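Local coordinates for protein Lpg2148(MvcA) (Legionella pneumophila subsp. pneumophila str. Philadelphia 1, PDB 6K11) that probably acts as an effector deamidase of the bacterium that removes ubiquitin from the host ubiquitin-conjugating enzyme UBE2N and so regulates its activity, at residues Met22-Pro27 / Glu363-Arg368. Numbering follows the deposited sequence.
Sequences MMTGVP and ENYRNR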
loop_
_atom_site.group_PDB
_atom_site.type_symbol
_atom_site.label_atom_id
_atom_site.label_comp_id
_atom_site.label_asym_id
_atom_site.label_seq_id
_atom_site.Cartn_x
_atom_site.Cartn_y
_atom_site.Cartn_z
ATOM N N MET A 22 18.359 -7.017 -3.377
ATOM C CA MET A 22 19.607 -6.458 -2.859
ATOM C C MET A 22 19.573 -4.931 -2.814
ATOM O O MET A 22 20.378 -4.324 -2.096
ATOM C CB MET A 22 20.806 -6.913 -3.710
ATOM C CG MET A 22 21.058 -8.418 -3.759
ATOM S SD MET A 22 22.431 -8.916 -4.782
ATOM C CE MET A 22 23.847 -8.648 -3.635
ATOM N N MET A 23 18.657 -4.293 -3.556
ATOM C CA MET A 23 18.635 -2.835 -3.630
ATOM C C MET A 23 18.292 -2.156 -2.306
ATOM O O MET A 23 18.560 -0.958 -2.169
ATOM C CB MET A 23 17.662 -2.384 -4.723
ATOM C CG MET A 23 18.069 -2.877 -6.111
ATOM S SD MET A 23 19.586 -2.027 -6.634
ATOM C CE MET A 23 18.875 -0.372 -6.689
ATOM N N THR A 24 17.700 -2.872 -1.335
ATOM C CA THR A 24 17.461 -2.290 -0.011
ATOM C C THR A 24 18.753 -1.934 0.718
ATOM O O THR A 24 18.742 -1.061 1.596
ATOM C CB THR A 24 16.678 -3.260 0.885
ATOM O OG1 THR A 24 17.525 -4.380 1.204
ATOM C CG2 THR A 24 15.423 -3.747 0.191
ATOM N N GLY A 25 19.862 -2.593 0.385
ATOM C CA GLY A 25 21.121 -2.387 1.075
ATOM C C GLY A 25 21.241 -3.055 2.431
ATOM O O GLY A 25 22.246 -2.851 3.113
ATOM N N VAL A 26 20.272 -3.857 2.843
ATOM C CA VAL A 26 20.323 -4.477 4.177
ATOM C C VAL A 26 21.238 -5.698 4.119
ATOM O O VAL A 26 21.047 -6.558 3.247
ATOM C CB VAL A 26 18.923 -4.864 4.640
ATOM C CG1 VAL A 26 18.966 -5.604 5.987
ATOM C CG2 VAL A 26 18.043 -3.637 4.751
ATOM N N PRO A 27 22.229 -5.825 5.008
ATOM C CA PRO A 27 23.079 -7.021 4.963
ATOM C C PRO A 27 22.229 -8.269 5.149
ATOM O O PRO A 27 21.234 -8.251 5.875
ATOM C CB PRO A 27 24.073 -6.808 6.119
ATOM C CG PRO A 27 24.068 -5.278 6.344
ATOM C CD PRO A 27 22.629 -4.892 6.081
ATOM N N GLU A 363 21.391 -14.972 -5.496
ATOM C CA GLU A 363 21.325 -16.276 -4.826
ATOM C C GLU A 363 22.243 -16.332 -3.607
ATOM O O GLU A 363 21.900 -16.954 -2.597
ATOM C CB GLU A 363 21.691 -17.409 -5.786
ATOM C CG GLU A 363 20.617 -17.710 -6.862
ATOM C CD GLU A 363 19.242 -17.933 -6.266
ATOM O OE1 GLU A 363 19.070 -18.914 -5.493
ATOM O OE2 GLU A 363 18.335 -17.114 -6.548
ATOM N N ASN A 364 23.432 -15.726 -3.695
ATOM C CA ASN A 364 24.302 -15.648 -2.518
ATOM C C ASN A 364 23.607 -14.914 -1.378
ATOM O O ASN A 364 23.650 -15.355 -0.219
ATOM C CB ASN A 364 25.614 -14.956 -2.890
ATOM C CG ASN A 364 26.512 -14.686 -1.677
ATOM O OD1 ASN A 364 26.582 -13.550 -1.168
ATOM N ND2 ASN A 364 27.206 -15.727 -1.213
ATOM N N TYR A 365 22.954 -13.788 -1.697
ATOM C CA TYR A 365 22.243 -13.003 -0.694
ATOM C C TYR A 365 21.103 -13.802 -0.068
ATOM O O TYR A 365 20.931 -13.811 1.159
ATOM C CB TYR A 365 21.717 -11.728 -1.348
ATOM C CG TYR A 365 21.053 -10.752 -0.415
ATOM C CD1 TYR A 365 21.813 -9.836 0.326
ATOM C CD2 TYR A 365 19.672 -10.708 -0.301
ATOM C CE1 TYR A 365 21.192 -8.936 1.173
ATOM C CE2 TYR A 365 19.048 -9.802 0.525
ATOM C CZ TYR A 365 19.816 -8.918 1.263
ATOM O OH TYR A 365 19.175 -8.034 2.094
ATOM N N ARG A 366 20.285 -14.446 -0.910
ATOM C CA ARG A 366 19.191 -15.276 -0.407
ATOM C C ARG A 366 19.706 -16.401 0.480
ATOM O O ARG A 366 19.111 -16.699 1.521
ATOM C CB ARG A 366 18.402 -15.882 -1.569
ATOM C CG ARG A 366 17.493 -14.938 -2.311
ATOM C CD ARG A 366 17.110 -15.587 -3.642
ATOM N NE ARG A 366 15.973 -14.903 -4.237
ATOM C CZ ARG A 366 15.462 -15.181 -5.433
ATOM N NH1 ARG A 366 15.991 -16.142 -6.194
ATOM N NH2 ARG A 366 14.414 -14.491 -5.861
ATOM N N ASN A 367 20.780 -17.070 0.058
ATOM C CA ASN A 367 21.272 -18.216 0.820
ATOM C C ASN A 367 21.817 -17.775 2.178
ATOM O O ASN A 367 21.623 -18.467 3.186
ATOM C CB ASN A 367 22.337 -18.975 0.020
ATOM C CG ASN A 367 21.756 -19.653 -1.238
ATOM O OD1 ASN A 367 20.545 -19.729 -1.405
ATOM N ND2 ASN A 367 22.622 -20.126 -2.116
ATOM N N ARG A 368 22.468 -16.608 2.232
ATOM C CA ARG A 368 22.993 -16.120 3.502
ATOM C C ARG A 368 21.879 -15.635 4.420
ATOM O O ARG A 368 21.983 -15.792 5.637
ATOM C CB ARG A 368 24.025 -15.005 3.264
ATOM C CG ARG A 368 25.301 -15.498 2.581
ATOM C CD ARG A 368 26.078 -14.371 1.885
ATOM N NE ARG A 368 26.451 -13.289 2.794
ATOM C CZ ARG A 368 27.213 -12.259 2.438
ATOM N NH1 ARG A 368 27.679 -12.181 1.193
ATOM N NH2 ARG A 368 27.505 -11.308 3.316
#
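Tyr365 reaches out from helix 358-381 and ends its hydroxyl on the backbone of Val26, donating from OH to Val26 O over 2.6 Å. The carbonyl oxygen sits at the edge of the ring, near its plane; seen from the carbonyl, the phenol comes in at a C=O...O angle of 143° and 26° off the carbonyl plane. A chi1 of -175° puts CG anti to the backbone N and carries the ring from the helix to the loop. Met22 CG lies over one face at the CB end of the ring, 4.1 Å from Tyr365 CG; the two side chains run past each other in opposite directions. These two buried side chains and the short hydroxyl bond make up the close part of the contact. On the solvent side, Thr24, at the end of the 3-10 turn, and Pro27 are exposed. Thr24 OG1 is only near Tyr365 OH, at 4.1 Å and not bonded to it; within its own segment it accepts from Val26 N at 3.2 Å, an ST turn in the bend that carries the acceptor carbonyl. The contact ties the turn between helices 4-19 and 28-39 to the C-terminal helix, with Tyr365 also packing on Ala28 and Leu31 of helix 28-39 and on Phe349 of helix 336-351.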